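PDB 4RYE: D-alanyl-D-alanine carboxypeptidase DacB2 from Mycobacterium tuberculosis H37Rv, which probably trims the terminal D-Ala-D-Ala of peptidoglycan stem peptides, and shows D,D-carboxypeptidase activity in vitro. Local coordinates for residues I49-E60 / T120-L131. Sequence-based numbering, arbitrary orientation.
Sequences IKVLLALVALDE and TVAKMNAKAATL
Lys-123 NZ donates to Glu-60 OE1 at 2.8 Å, a salt bridge made on the syn side of the carboxylate and 17° out of its plane; the same ammonium also gives a hydrogen bond to the carbonyl of Leu-114. This salt bridge closes one edge of a near-perpendicular packing of two helices in the helical region of the serine beta-lactamase/penicillin-binding-protein fold. Helix 50-60, which follows the serine of the SxxK motif, crosses 120-130 at 95° with 9.1 Å between axes. Lys-123 reaches the carboxylate fully extended, and its CB rests 3.9 Å from Val-56 CG1. Lys-127 instead bends repeatedly, a knob among Leu-52, Leu-55, Val-56 and Asp-59; its ammonium faces the Asp-59 carboxylate, modelled too close for exact placing to be trusted. The buried middle belongs to Met-124, a selenomethionine, lying against Leu-52, Leu-53 and Val-56, where CG meets Val-56 CG2 at 4.0 Å. A bend at chi3 (71°) carries its methyl to Ile-49, one residue before Lys-50, probably the proton acceptor, as in related enzymes, whose CB points away from helix 120-130 and whose NZ hydrogen-bonds Ser-47. Leu-53 CD1 touches Thr-120 CG2 at 3.5 Å, while the threonine hydroxyl bonds to the Gly-116 carbonyl. Near the C-terminal end of helix 120-130, Leu-55 CD1 and Leu-131 CD1 meet tip to tip, 3.8 Å apart.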
loop_
_atom_site.group_PDB
_atom_site.type_symbol
_atom_site.label_atom_id
_atom_site.label_comp_id
_atom_site.label_asym_id
_atom_site.label_seq_id
_atom_site.Cartn_x
_atom_site.Cartn_y
_atom_site.Cartn_z
ATOM N N ILE A 49 1.366 -4.892 -0.772
ATOM C CA ILE A 49 1.917 -5.282 -2.065
ATOM C C ILE A 49 0.958 -4.955 -3.215
ATOM O O ILE A 49 1.370 -4.908 -4.373
ATOM C CB ILE A 49 2.319 -6.780 -2.098
ATOM C CG1 ILE A 49 3.533 -7.004 -3.007
ATOM C CG2 ILE A 49 1.158 -7.647 -2.558
ATOM C CD1 ILE A 49 4.798 -6.316 -2.541
ATOM N N LYS A 50 -0.313 -4.700 -2.904
ATOM C CA LYS A 50 -1.257 -4.261 -3.942
ATOM C C LYS A 50 -0.838 -2.939 -4.587
ATOM O O LYS A 50 -1.226 -2.647 -5.713
ATOM C CB LYS A 50 -2.686 -4.146 -3.389
ATOM C CG LYS A 50 -3.362 -5.490 -3.076
ATOM C CD LYS A 50 -4.760 -5.242 -2.512
ATOM C CE LYS A 50 -5.605 -6.511 -2.449
ATOM N NZ LYS A 50 -5.261 -7.327 -1.264
ATOM N N VAL A 51 -0.058 -2.132 -3.879
ATOM C CA VAL A 51 0.474 -0.901 -4.468
ATOM C C VAL A 51 1.410 -1.227 -5.634
ATOM O O VAL A 51 1.404 -0.555 -6.675
ATOM C CB VAL A 51 1.229 -0.049 -3.417
ATOM C CG1 VAL A 51 1.810 1.204 -4.061
ATOM C CG2 VAL A 51 0.300 0.333 -2.258
ATOM N N LEU A 52 2.224 -2.254 -5.458
ATOM C CA LEU A 52 3.102 -2.720 -6.521
ATOM C C LEU A 52 2.299 -3.263 -7.709
ATOM O O LEU A 52 2.652 -3.031 -8.860
ATOM C CB LEU A 52 4.048 -3.787 -5.976
ATOM C CG LEU A 52 5.166 -4.259 -6.901
ATOM C CD1 LEU A 52 6.006 -3.063 -7.336
ATOM C CD2 LEU A 52 6.015 -5.309 -6.193
ATOM N N LEU A 53 1.211 -3.979 -7.438
ATOM C CA LEU A 53 0.334 -4.428 -8.525
ATOM C C LEU A 53 -0.254 -3.220 -9.252
ATOM O O LEU A 53 -0.312 -3.195 -10.479
ATOM C CB LEU A 53 -0.796 -5.314 -7.980
ATOM C CG LEU A 53 -1.891 -5.683 -8.989
ATOM C CD1 LEU A 53 -1.323 -6.475 -10.148
ATOM C CD2 LEU A 53 -2.997 -6.469 -8.288
ATOM N N ALA A 54 -0.686 -2.213 -8.495
ATOM C CA ALA A 54 -1.244 -0.998 -9.092
ATOM C C ALA A 54 -0.261 -0.307 -10.044
ATOM O O ALA A 54 -0.654 0.166 -11.112
ATOM C CB ALA A 54 -1.730 -0.016 -8.003
ATOM N N LEU A 55 1.010 -0.238 -9.654
ATOM C CA LEU A 55 2.046 0.328 -10.529
ATOM C C LEU A 55 2.149 -0.400 -11.872
ATOM O O LEU A 55 2.254 0.228 -12.925
ATOM C CB LEU A 55 3.411 0.259 -9.849
ATOM C CG LEU A 55 3.805 1.370 -8.888
ATOM C CD1 LEU A 55 5.114 0.983 -8.206
ATOM C CD2 LEU A 55 3.950 2.683 -9.639
ATOM N N VAL A 56 2.144 -1.731 -11.833
ATOM C CA VAL A 56 2.211 -2.518 -13.058
ATOM C C VAL A 56 0.968 -2.249 -13.916
ATOM O O VAL A 56 1.071 -2.018 -15.128
ATOM C CB VAL A 56 2.319 -4.027 -12.750
ATOM C CG1 VAL A 56 2.156 -4.848 -14.032
ATOM C CG2 VAL A 56 3.653 -4.337 -12.078
ATOM N N ALA A 57 -0.205 -2.273 -13.283
ATOM C CA ALA A 57 -1.463 -2.048 -14.002
ATOM C C ALA A 57 -1.484 -0.678 -14.674
ATOM O O ALA A 57 -1.909 -0.548 -15.819
ATOM C CB ALA A 57 -2.661 -2.191 -13.059
ATOM N N LEU A 58 -1.025 0.342 -13.957
ATOM C CA LEU A 58 -1.024 1.696 -14.493
ATOM C C LEU A 58 -0.030 1.858 -15.626
ATOM O O LEU A 58 -0.256 2.646 -16.547
ATOM C CB LEU A 58 -0.747 2.715 -13.389
ATOM C CG LEU A 58 -1.934 2.933 -12.456
ATOM C CD1 LEU A 58 -1.480 3.634 -11.190
ATOM C CD2 LEU A 58 -3.017 3.725 -13.178
ATOM N N ASP A 59 1.066 1.115 -15.575
ATOM C CA ASP A 59 2.027 1.151 -16.681
ATOM C C ASP A 59 1.507 0.478 -17.954
ATOM O O ASP A 59 1.744 0.962 -19.054
ATOM C CB ASP A 59 3.354 0.495 -16.285
ATOM C CG ASP A 59 4.227 1.403 -15.441
ATOM O OD1 ASP A 59 3.828 2.559 -15.179
ATOM O OD2 ASP A 59 5.323 0.955 -15.047
ATOM N N GLU A 60 0.807 -0.642 -17.802
ATOM C CA GLU A 60 0.493 -1.486 -18.960
ATOM C C GLU A 60 -0.936 -1.382 -19.475
ATOM O O GLU A 60 -1.197 -1.651 -20.651
ATOM C CB GLU A 60 0.798 -2.953 -18.641
ATOM C CG GLU A 60 2.196 -3.176 -18.088
ATOM C CD GLU A 60 2.674 -4.613 -18.232
ATOM O OE1 GLU A 60 1.969 -5.431 -18.868
ATOM O OE2 GLU A 60 3.769 -4.915 -17.711
ATOM N N THR A 120 1.768 -11.963 -13.823
ATOM C CA THR A 120 1.584 -10.719 -13.083
ATOM C C THR A 120 2.571 -10.622 -11.927
ATOM O O THR A 120 3.151 -9.559 -11.667
ATOM C CB THR A 120 0.134 -10.578 -12.585
ATOM O OG1 THR A 120 -0.737 -10.519 -13.717
ATOM C CG2 THR A 120 -0.048 -9.318 -11.753
ATOM N N VAL A 121 2.782 -11.742 -11.248
ATOM C CA VAL A 121 3.754 -11.775 -10.169
ATOM C C VAL A 121 5.157 -11.513 -10.721
ATOM O O VAL A 121 5.930 -10.759 -10.115
ATOM C CB VAL A 121 3.686 -13.095 -9.384
ATOM C CG1 VAL A 121 4.866 -13.215 -8.409
ATOM C CG2 VAL A 121 2.357 -13.172 -8.636
ATOM N N ALA A 122 5.482 -12.098 -11.871
ATOM C CA ALA A 122 6.788 -11.819 -12.489
ATOM C C ALA A 122 6.932 -10.339 -12.850
ATOM O O ALA A 122 7.990 -9.750 -12.633
ATOM C CB ALA A 122 7.019 -12.682 -13.708
ATOM N N LYS A 123 5.877 -9.739 -13.404
ATOM C CA LYS A 123 5.890 -8.297 -13.690
ATOM C C LYS A 123 6.027 -7.424 -12.442
ATOM O O LYS A 123 6.712 -6.397 -12.467
ATOM C CB LYS A 123 4.645 -7.881 -14.482
ATOM C CG LYS A 123 4.592 -8.459 -15.897
ATOM C CD LYS A 123 3.274 -8.085 -16.586
ATOM C CE LYS A 123 3.268 -8.558 -18.039
ATOM N NZ LYS A 123 1.980 -8.240 -18.721
HETATM N N MSE A 124 5.364 -7.805 -11.352
HETATM C CA MSE A 124 5.508 -7.062 -10.101
HETATM C C MSE A 124 6.948 -7.114 -9.576
HETATM O O MSE A 124 7.515 -6.108 -9.165
HETATM C CB MSE A 124 4.536 -7.597 -9.045
HETATM C CG MSE A 124 3.078 -7.210 -9.298
HETATM SE SE MSE A 124 1.881 -8.383 -8.295
HETATM C CE MSE A 124 2.249 -7.745 -6.484
ATOM N N ASN A 125 7.537 -8.298 -9.598
ATOM C CA ASN A 125 8.914 -8.454 -9.154
ATOM C C ASN A 125 9.881 -7.705 -10.062
ATOM O O ASN A 125 10.832 -7.090 -9.584
ATOM C CB ASN A 125 9.263 -9.942 -9.039
ATOM C CG ASN A 125 8.644 -10.571 -7.806
ATOM O OD1 ASN A 125 8.552 -9.923 -6.761
ATOM N ND2 ASN A 125 8.197 -11.815 -7.922
ATOM N N ALA A 126 9.621 -7.720 -11.367
ATOM C CA ALA A 126 10.452 -6.933 -12.283
ATOM C C ALA A 126 10.347 -5.433 -11.986
ATOM O O ALA A 126 11.342 -4.705 -12.048
ATOM C CB ALA A 126 10.091 -7.217 -13.723
ATOM N N LYS A 127 9.143 -4.976 -11.673
ATOM C CA LYS A 127 8.921 -3.563 -11.358
ATOM C C LYS A 127 9.665 -3.153 -10.080
ATOM O O LYS A 127 10.322 -2.104 -10.037
ATOM C CB LYS A 127 7.415 -3.300 -11.229
ATOM C CG LYS A 127 7.033 -1.878 -10.818
ATOM C CD LYS A 127 7.746 -0.832 -11.663
ATOM C CE LYS A 127 6.781 0.037 -12.413
ATOM N NZ LYS A 127 6.576 -0.487 -13.794
ATOM N N ALA A 128 9.572 -3.980 -9.042
ATOM C CA ALA A 128 10.313 -3.717 -7.806
ATOM C C ALA A 128 11.800 -3.556 -8.097
ATOM O O ALA A 128 12.448 -2.634 -7.587
ATOM C CB ALA A 128 10.079 -4.824 -6.780
ATOM N N ALA A 129 12.352 -4.434 -8.930
ATOM C CA ALA A 129 13.768 -4.316 -9.291
ATOM C C ALA A 129 14.107 -2.995 -9.993
ATOM O O ALA A 129 15.164 -2.411 -9.727
ATOM C CB ALA A 129 14.214 -5.503 -10.148
ATOM N N THR A 130 13.244 -2.527 -10.896
ATOM C CA THR A 130 13.533 -1.264 -11.588
ATOM C C THR A 130 13.545 -0.098 -10.606
ATOM O O THR A 130 14.192 0.913 -10.857
ATOM C CB THR A 130 12.554 -0.939 -12.726
ATOM O OG1 THR A 130 11.246 -0.715 -12.189
ATOM C CG2 THR A 130 12.498 -2.064 -13.739
ATOM N N LEU A 131 12.843 -0.252 -9.488
ATOM C CA LEU A 131 12.768 0.795 -8.467
ATOM C C LEU A 131 13.877 0.711 -7.428
ATOM O O LEU A 131 13.993 1.586 -6.560
ATOM C CB LEU A 131 11.421 0.732 -7.758
ATOM C CG LEU A 131 10.205 1.012 -8.634
ATOM C CD1 LEU A 131 8.931 0.871 -7.819
ATOM C CD2 LEU A 131 10.307 2.418 -9.223
#